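Local coordinates for protein dermonecrotic toxin (Pasteurella multocida, PDB 2EBF) that acts as a mitogenic, bone-resorbing toxin linked to atrophic rhinitis in pigs, this C-terminal region carrying a thiol protease-like catalytic triad, at residues A[331-336]-A[521-526]. Residues are numbered along the deposited sequence; the frame is centred on the assembly and turned at random.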
# COMPACT_ATOMS: atom_id res chain seq x y z
N LEU A 331 -6.19 1.49 -0.52
CA LEU A 331 -7.22 0.58 -0.02
C LEU A 331 -8.22 1.29 0.88
O LEU A 331 -9.42 1.04 0.82
CB LEU A 331 -6.56 -0.58 0.74
CG LEU A 331 -7.50 -1.64 1.33
CD1 LEU A 331 -8.22 -2.36 0.19
CD2 LEU A 331 -6.72 -2.61 2.20
N LEU A 332 -7.70 2.18 1.73
CA LEU A 332 -8.54 2.94 2.65
C LEU A 332 -9.56 3.81 1.93
O LEU A 332 -10.61 4.12 2.49
CB LEU A 332 -7.67 3.79 3.58
CG LEU A 332 -8.29 4.66 4.68
CD1 LEU A 332 -8.52 3.89 5.98
CD2 LEU A 332 -7.36 5.84 4.92
N THR A 333 -9.27 4.22 0.69
CA THR A 333 -10.21 5.06 -0.06
C THR A 333 -11.33 4.25 -0.75
O THR A 333 -12.35 4.83 -1.17
CB THR A 333 -9.51 5.89 -1.16
OG1 THR A 333 -9.02 5.02 -2.19
CG2 THR A 333 -8.36 6.72 -0.58
N GLU A 334 -11.11 2.95 -0.90
CA GLU A 334 -12.02 2.10 -1.68
C GLU A 334 -13.42 2.05 -1.08
O GLU A 334 -13.60 1.75 0.10
CB GLU A 334 -11.47 0.67 -1.82
CG GLU A 334 -10.38 0.55 -2.85
CD GLU A 334 -9.87 -0.88 -3.04
OE1 GLU A 334 -8.86 -1.04 -3.76
OE2 GLU A 334 -10.47 -1.84 -2.47
N SER A 335 -14.40 2.35 -1.92
CA SER A 335 -15.80 2.32 -1.50
C SER A 335 -16.04 3.13 -0.21
O SER A 335 -16.86 2.73 0.63
CB SER A 335 -16.29 0.87 -1.35
OG SER A 335 -16.37 0.23 -2.62
N PHE A 336 -15.33 4.24 -0.04
CA PHE A 336 -15.64 5.10 1.10
C PHE A 336 -17.02 5.67 0.84
O PHE A 336 -17.28 6.17 -0.25
CB PHE A 336 -14.62 6.23 1.31
CG PHE A 336 -14.95 7.11 2.49
CD1 PHE A 336 -14.57 6.73 3.78
CD2 PHE A 336 -15.66 8.29 2.33
CE1 PHE A 336 -14.88 7.53 4.88
CE2 PHE A 336 -15.99 9.10 3.42
CZ PHE A 336 -15.60 8.71 4.70
N VAL A 521 -11.55 14.91 8.04
CA VAL A 521 -12.81 15.34 8.59
C VAL A 521 -13.92 14.36 8.19
O VAL A 521 -14.78 14.00 9.01
CB VAL A 521 -12.99 16.82 8.17
CG1 VAL A 521 -14.29 17.15 7.50
CG2 VAL A 521 -12.58 17.74 9.28
N GLN A 522 -13.86 13.88 6.95
CA GLN A 522 -14.77 12.82 6.50
C GLN A 522 -14.52 11.51 7.24
O GLN A 522 -15.46 10.89 7.74
CB GLN A 522 -14.68 12.61 4.99
CG GLN A 522 -15.32 13.73 4.21
CD GLN A 522 -14.49 15.00 4.20
OE1 GLN A 522 -13.27 14.95 4.06
NE2 GLN A 522 -15.16 16.14 4.31
N TYR A 523 -13.26 11.09 7.33
CA TYR A 523 -12.95 9.87 8.06
C TYR A 523 -13.31 9.96 9.53
O TYR A 523 -13.77 8.98 10.10
CB TYR A 523 -11.49 9.47 7.89
CG TYR A 523 -11.17 8.78 6.59
CD1 TYR A 523 -11.56 7.45 6.36
CD2 TYR A 523 -10.47 9.44 5.59
CE1 TYR A 523 -11.27 6.81 5.16
CE2 TYR A 523 -10.15 8.80 4.39
CZ TYR A 523 -10.56 7.49 4.18
OH TYR A 523 -10.25 6.86 2.99
N LEU A 524 -13.12 11.14 10.14
CA LEU A 524 -13.37 11.29 11.58
C LEU A 524 -14.81 11.70 11.92
O LEU A 524 -15.17 11.80 13.09
CB LEU A 524 -12.37 12.27 12.22
CG LEU A 524 -10.88 11.86 12.24
CD1 LEU A 524 -10.02 12.99 12.81
CD2 LEU A 524 -10.66 10.55 13.05
N LYS A 525 -15.62 11.92 10.89
CA LYS A 525 -17.04 12.25 11.06
C LYS A 525 -17.23 13.59 11.80
O LYS A 525 -18.11 13.72 12.66
CB LYS A 525 -17.80 11.13 11.80
CG LYS A 525 -17.62 9.70 11.26
CD LYS A 525 -16.66 8.85 12.09
CE LYS A 525 -17.21 8.53 13.47
NZ LYS A 525 -16.22 7.78 14.32
N ILE A 526 -16.41 14.57 11.46
CA ILE A 526 -16.47 15.90 12.10
C ILE A 526 -16.49 16.99 11.02
O ILE A 526 -16.25 16.69 9.86
CB ILE A 526 -15.27 16.11 13.07
CG1 ILE A 526 -13.93 16.01 12.32
CG2 ILE A 526 -15.38 15.12 14.24
CD1 ILE A 526 -12.69 16.28 13.18
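The rings of Y523 and F336 meet obliquely, their planes 58° apart and their centroids 4.8 Å from each other. The CD1–CE1 bond of F336 lies against the CD1–CE1 bond of Y523, with F336 CD1 3.6 Å from Y523 CE1. At the tip of the phenylalanine, F336 CZ lies 3.7 Å from the backbone Q522 O, close to the ring plane, while Q522 CB packs against F336 CZ and CE2. The edge of the tyrosine is used differently: Y523 OH donates a weak hydrogen bond to L332 O, 2.8 Å away and in the plane of the phenol ring. L332 CG packs obliquely on the same ring, 3.7 Å from Y523 CZ. With CG anti to the backbone N (chi1 -180°), the F336 ring extends from the close of the type II turn T333–F336 toward helix 520-524. Q522 OE1 accepts a hydrogen bond from G519 N and Q522 NE2 donates to N508 OD1; T333 OG1 is hydrogen-bonded to M330 O and R515 NH1. I484 and I488 of helix 473-490 also touch Y523. Within the C2 domain of the toxin's C-terminal region, then, the contact rests mainly on aromatic and apolar surface. Its one polar link falls where helix 312-333 ends: F336 N bonds T333 O in the turn rather than L332 O, and the phenol gives that carbonyl a donor from helix 520-524.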